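Local coordinates for protein thioredoxin reductase (Clostridium acetobutylicum ATCC 824, PDB 6GNA) that probably reduces thioredoxin with electrons taken from ferredoxin instead of a pyridine nucleotide, passing them through its bound FAD to a redox-active disulfide, at residues Tyr133-Asp138 and Gly216-Lys221; Ile146-Gly151 and Lys169-Pro174. One frame throughout, in Å; residues are numbered along the deposited sequence.

Overall arrangement
Both contacts are built on one parallel sheet, whose strands run in the order 131-132, 216-220, 146-151, 169-174 and 186-188. Contact 1 sets the disulfide-bearing segment 133-138, which follows edge strand 131-132, against strand 216-220; contact 2 pairs the next two strands, 146-151 and 169-174. Their centres lie about 9 Å apart, and the joint is direct: Phe218 N is 2.9 Å from Thr148 O, Phe218 O is 2.8 Å from Val150 N, and Leu220 packs on Ile149. In sequence, the strands of contact 2 fall between the two segments of contact 1. The Tyr133 side chain of contact 1 is about 10 Å from a bound FAD, and Gly151 of contact 2 about 14 Å from one.

Contact 1. Residues Tyr133-Asp138 and Gly216-Lys221; sequences YCATCD and GVFVLK
Ala135 is the small bump that settles on the broad ring of Phe218: its CA stands 3.6 Å from the ring centroid and only 11° off the normal, a CH-pi contact over the face, while its CB reaches Phe218 CG at 3.7 Å. With no more than a methyl, alanine lets the turn come this near. Phe218 has CG anti to its carbonyl carbon (chi1 -67°), which carries the ring out beneath the turn. At the edge, in the ring plane, sits Asp138 OD2, 3.6 Å from Phe218 CE1, its carboxylate turned 60° from the ring. Farther along, Leu220 CD2 fills the hollow under the bend at Tyr133-Cys134, 3.2 Å from Tyr133 O. A water donates to Tyr133 O at 2.7 Å and weakly accepts from Lys221 N, bridging the segments. Tyr133 and Val219 lie side by side, the ring edge meeting Val219 O, and the hydroxyl of Tyr133 bonds to Glu123. Phe218 and Leu220 together support the turn, which is closed by the Cys134-Cys137 disulfide (SG to SG 2.0 Å), an arrangement consistent with the redox-active Cys-X-X-Cys motif of low-molecular-weight thioredoxin reductases.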
loop_
_atom_site.group_PDB
_atom_site.type_symbol
_atom_site.label_atom_id
_atom_site.label_comp_id
_atom_site.label_asym_id
_atom_site.label_seq_id
_atom_site.Cartn_x
_atom_site.Cartn_y
_atom_site.Cartn_z
ATOM N N TYR A 133 -29.549 4.855 9.004
ATOM C CA TYR A 133 -28.574 5.479 8.123
ATOM C C TYR A 133 -29.040 5.564 6.676
ATOM O O TYR A 133 -28.267 6.003 5.807
ATOM C CB TYR A 133 -27.256 4.703 8.213
ATOM C CG TYR A 133 -26.678 4.756 9.602
ATOM C CD1 TYR A 133 -26.203 5.958 10.123
ATOM C CD2 TYR A 133 -26.626 3.628 10.402
ATOM C CE1 TYR A 133 -25.675 6.025 11.406
ATOM C CE2 TYR A 133 -26.101 3.686 11.690
ATOM C CZ TYR A 133 -25.618 4.887 12.178
ATOM O OH TYR A 133 -25.100 4.941 13.459
ATOM N N CYS A 134 -30.254 5.116 6.383
ATOM C CA CYS A 134 -30.818 5.237 5.046
ATOM C C CYS A 134 -32.298 5.574 5.172
ATOM O O CYS A 134 -33.108 4.711 5.538
ATOM C CB CYS A 134 -30.643 3.934 4.279
ATOM S SG CYS A 134 -31.185 4.121 2.577
ATOM N N ALA A 135 -32.654 6.813 4.845
ATOM C CA ALA A 135 -34.038 7.247 4.986
ATOM C C ALA A 135 -34.927 6.625 3.917
ATOM O O ALA A 135 -36.030 6.151 4.214
ATOM C CB ALA A 135 -34.125 8.772 4.939
ATOM N N THR A 136 -34.481 6.632 2.662
ATOM C CA THR A 136 -35.305 6.077 1.591
ATOM C C THR A 136 -35.530 4.582 1.782
ATOM O O THR A 136 -36.602 4.067 1.444
ATOM C CB THR A 136 -34.665 6.365 0.233
ATOM O OG1 THR A 136 -33.340 5.822 0.199
ATOM C CG2 THR A 136 -34.573 7.858 -0.012
ATOM N N CYS A 137 -34.536 3.877 2.331
ATOM C CA CYS A 137 -34.677 2.450 2.593
ATOM C C CYS A 137 -35.813 2.175 3.583
ATOM O O CYS A 137 -36.612 1.250 3.388
ATOM C CB CYS A 137 -33.348 1.894 3.129
ATOM S SG CYS A 137 -31.802 2.227 2.131
ATOM N N ASP A 138 -35.911 2.977 4.645
ATOM C CA ASP A 138 -36.886 2.753 5.703
ATOM C C ASP A 138 -38.151 3.568 5.518
ATOM O O ASP A 138 -38.999 3.574 6.415
ATOM C CB ASP A 138 -36.287 3.082 7.077
ATOM C CG ASP A 138 -35.163 2.151 7.464
ATOM O OD1 ASP A 138 -34.909 1.180 6.722
ATOM O OD2 ASP A 138 -34.534 2.395 8.518
ATOM N N GLY A 216 -38.599 9.243 13.707
ATOM C CA GLY A 216 -37.358 8.730 13.167
ATOM C C GLY A 216 -36.319 9.827 13.093
ATOM O O GLY A 216 -36.637 11.000 12.908
ATOM N N VAL A 217 -35.062 9.429 13.262
ATOM C CA VAL A 217 -33.914 10.285 13.004
ATOM C C VAL A 217 -32.994 9.521 12.074
ATOM O O VAL A 217 -32.511 8.434 12.428
ATOM C CB VAL A 217 -33.159 10.688 14.284
ATOM C CG1 VAL A 217 -31.881 11.475 13.928
ATOM C CG2 VAL A 217 -34.069 11.506 15.206
ATOM N N PHE A 218 -32.753 10.072 10.894
ATOM C CA PHE A 218 -31.810 9.496 9.950
ATOM C C PHE A 218 -30.556 10.348 9.875
ATOM O O PHE A 218 -30.617 11.555 9.606
ATOM C CB PHE A 218 -32.438 9.306 8.572
ATOM C CG PHE A 218 -33.525 8.277 8.570
ATOM C CD1 PHE A 218 -33.211 6.932 8.522
ATOM C CD2 PHE A 218 -34.857 8.650 8.658
ATOM C CE1 PHE A 218 -34.213 5.966 8.545
ATOM C CE2 PHE A 218 -35.869 7.689 8.687
ATOM C CZ PHE A 218 -35.545 6.346 8.632
ATOM N N VAL A 219 -29.412 9.698 10.068
ATOM C CA VAL A 219 -28.111 10.337 10.044
ATOM C C VAL A 219 -27.488 9.967 8.704
ATOM O O VAL A 219 -27.124 8.804 8.490
ATOM C CB VAL A 219 -27.280 9.837 11.234
ATOM C CG1 VAL A 219 -25.845 10.277 11.120
ATOM C CG2 VAL A 219 -27.917 10.314 12.544
ATOM N N LEU A 220 -27.410 10.929 7.778
ATOM C CA LEU A 220 -27.079 10.653 6.374
ATOM C C LEU A 220 -25.732 11.261 6.006
ATOM O O LEU A 220 -25.620 12.465 5.743
ATOM C CB LEU A 220 -28.178 11.129 5.436
ATOM C CG LEU A 220 -29.565 10.515 5.664
ATOM C CD1 LEU A 220 -30.467 10.957 4.514
ATOM C CD2 LEU A 220 -29.500 8.987 5.778
ATOM N N LYS A 221 -24.738 10.400 5.909
ATOM C CA LYS A 221 -23.376 10.763 5.575
ATOM C C LYS A 221 -23.037 10.114 4.228
ATOM O O LYS A 221 -23.888 9.496 3.580
ATOM C CB LYS A 221 -22.452 10.340 6.727
ATOM C CG LYS A 221 -22.759 11.081 8.030
ATOM C CD LYS A 221 -21.864 10.682 9.210
ATOM C CE LYS A 221 -22.334 11.348 10.499
ATOM N NZ LYS A 221 -21.504 11.057 11.710
HETATM O O HOH W 1 -25.829 7.220 5.516
#

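Contact 2. Residues Ile146-Gly151 and Lys169-Pro174; sequences IVTIVG and KVYYVP
Tyr171 meets the neighbouring strand with its ring edge, where Ile146 CG2 lies near the plane, 3.7 Å from Tyr171 CE2. Over one face, offset toward the rim, passes CD of Lys169 from the ring's own strand; the lysine's long methylene chain suits this cover, and its ammonium group goes on to a salt bridge with Glu187. Thr148 OG1 approaches the same ring obliquely, 3.5 Å from Tyr171 CD2, but its hydrogen-bond partner is the hydroxyl of Thr214.

Tyr172, on the other face of the sheet, has CG anti to its backbone N (chi1 -171°), a torsion that carries the ring forward along its own strand, leaning toward the neighbouring one, until its hydroxyl comes beside Gly151. There Ile149 CG2 packs obliquely on Tyr172 CE1 at 3.7 Å, and Gly151 CA lies 3.5 Å from Tyr172 OH. Glycine, with no side chain, leaves room for that hydroxyl, which bonds to that of Tyr176. Helix 155-163 lies over this face, with Ala160 touching both Ile149 and Tyr172, and completes a beta-alpha-beta unit. Branched Val147, Ile149 and Val170 suit its buried side.

Beneath the side chains, the strands run parallel at 16°, their axes 4.7 Å apart. Five backbone hydrogen bonds alternate between them, from Val147 N to Lys169 O at one end to Gly151 N to Val173 O at the other. Most are nearly straight, but at Gly151 the donor is tilted from the carbonyl plane and the N-H...O angle falls to 159°. The chemistry implies a division of labour: Val147, Ile149 and Gly151 N bond to strand 169-174, Thr148 and Val150 turn to strand 216-220, and the side chains between the pair meet by carbon packing and loose polar approaches.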
loop_
_atom_site.group_PDB
_atom_site.type_symbol
_atom_site.label_atom_id
_atom_site.label_comp_id
_atom_site.label_asym_id
_atom_site.label_seq_id
_atom_site.Cartn_x
_atom_site.Cartn_y
_atom_site.Cartn_z
ATOM N N ILE A 146 -43.425 11.328 11.816
ATOM C CA ILE A 146 -42.529 12.478 11.770
ATOM C C ILE A 146 -41.106 11.974 11.584
ATOM O O ILE A 146 -40.655 11.084 12.315
ATOM C CB ILE A 146 -42.642 13.309 13.058
ATOM C CG1 ILE A 146 -44.087 13.785 13.267
ATOM C CG2 ILE A 146 -41.675 14.488 13.019
ATOM C CD1 ILE A 146 -44.333 14.365 14.636
ATOM N N VAL A 147 -40.390 12.555 10.628
ATOM C CA VAL A 147 -39.027 12.140 10.308
ATOM C C VAL A 147 -38.104 13.351 10.337
ATOM O O VAL A 147 -38.423 14.402 9.760
ATOM C CB VAL A 147 -38.952 11.444 8.936
ATOM C CG1 VAL A 147 -37.506 11.131 8.561
ATOM C CG2 VAL A 147 -39.783 10.171 8.951
ATOM N N THR A 148 -36.955 13.195 10.985
ATOM C CA THR A 148 -35.903 14.196 11.012
ATOM C C THR A 148 -34.682 13.618 10.315
ATOM O O THR A 148 -34.226 12.517 10.652
ATOM C CB THR A 148 -35.567 14.581 12.450
ATOM O OG1 THR A 148 -36.728 15.154 13.057
ATOM C CG2 THR A 148 -34.466 15.616 12.480
ATOM N N ILE A 149 -34.164 14.350 9.345
ATOM C CA ILE A 149 -32.948 13.964 8.638
ATOM C C ILE A 149 -31.844 14.929 9.022
ATOM O O ILE A 149 -31.974 16.145 8.826
ATOM C CB ILE A 149 -33.154 13.953 7.120
ATOM C CG1 ILE A 149 -34.069 12.786 6.756
ATOM C CG2 ILE A 149 -31.818 13.848 6.387
ATOM C CD1 ILE A 149 -34.567 12.854 5.356
ATOM N N VAL A 150 -30.752 14.376 9.539
ATOM C CA VAL A 150 -29.526 15.115 9.816
ATOM C C VAL A 150 -28.614 14.841 8.623
ATOM O O VAL A 150 -28.083 13.740 8.461
ATOM C CB VAL A 150 -28.911 14.705 11.154
ATOM C CG1 VAL A 150 -27.732 15.584 11.476
ATOM C CG2 VAL A 150 -29.951 14.808 12.259
ATOM N N GLY A 151 -28.479 15.838 7.752
ATOM C CA GLY A 151 -27.861 15.655 6.446
ATOM C C GLY A 151 -26.443 16.198 6.417
ATOM O O GLY A 151 -26.212 17.371 6.699
ATOM N N LYS A 169 -44.504 14.787 8.453
ATOM C CA LYS A 169 -43.706 15.987 8.647
ATOM C C LYS A 169 -42.247 15.584 8.481
ATOM O O LYS A 169 -41.834 14.557 9.017
ATOM C CB LYS A 169 -43.922 16.548 10.057
ATOM C CG LYS A 169 -43.008 17.701 10.447
ATOM C CD LYS A 169 -43.373 18.991 9.730
ATOM C CE LYS A 169 -42.560 20.162 10.261
ATOM N NZ LYS A 169 -42.889 21.454 9.602
ATOM N N VAL A 170 -41.484 16.384 7.736
ATOM C CA VAL A 170 -40.053 16.152 7.524
ATOM C C VAL A 170 -39.280 17.389 7.967
ATOM O O VAL A 170 -39.547 18.498 7.495
ATOM C CB VAL A 170 -39.718 15.840 6.052
ATOM C CG1 VAL A 170 -38.201 15.605 5.866
ATOM C CG2 VAL A 170 -40.521 14.640 5.550
ATOM N N TYR A 171 -38.320 17.196 8.865
ATOM C CA TYR A 171 -37.358 18.224 9.230
ATOM C C TYR A 171 -36.017 17.864 8.624
ATOM O O TYR A 171 -35.621 16.694 8.622
ATOM C CB TYR A 171 -37.168 18.281 10.747
ATOM C CG TYR A 171 -38.409 18.602 11.542
ATOM C CD1 TYR A 171 -38.877 19.903 11.631
ATOM C CD2 TYR A 171 -39.091 17.614 12.233
ATOM C CE1 TYR A 171 -40.007 20.204 12.371
ATOM C CE2 TYR A 171 -40.213 17.906 12.976
ATOM C CZ TYR A 171 -40.666 19.202 13.042
ATOM O OH TYR A 171 -41.789 19.493 13.789
ATOM N N TYR A 172 -35.303 18.877 8.133
ATOM C CA TYR A 172 -33.948 18.705 7.612
ATOM C C TYR A 172 -32.985 19.572 8.409
ATOM O O TYR A 172 -33.131 20.797 8.455
ATOM C CB TYR A 172 -33.871 19.046 6.128
ATOM C CG TYR A 172 -32.545 18.687 5.481
ATOM C CD1 TYR A 172 -32.259 17.372 5.161
ATOM C CD2 TYR A 172 -31.592 19.654 5.179
ATOM C CE1 TYR A 172 -31.082 17.019 4.572
ATOM C CE2 TYR A 172 -30.395 19.300 4.587
ATOM C CZ TYR A 172 -30.151 17.976 4.296
ATOM O OH TYR A 172 -28.989 17.573 3.701
ATOM N N VAL A 173 -32.000 18.932 9.023
ATOM C CA VAL A 173 -30.977 19.591 9.829
ATOM C C VAL A 173 -29.672 19.531 9.043
ATOM O O VAL A 173 -28.996 18.494 9.049
ATOM C CB VAL A 173 -30.816 18.905 11.193
ATOM C CG1 VAL A 173 -29.819 19.646 12.050
ATOM C CG2 VAL A 173 -32.151 18.820 11.929
ATOM N N PRO A 174 -29.271 20.603 8.369
ATOM C CA PRO A 174 -28.047 20.545 7.561
ATOM C C PRO A 174 -26.801 20.601 8.425
ATOM O O PRO A 174 -26.730 21.342 9.408
ATOM C CB PRO A 174 -28.160 21.796 6.686
ATOM C CG PRO A 174 -28.962 22.752 7.514
ATOM C CD PRO A 174 -29.945 21.908 8.272
#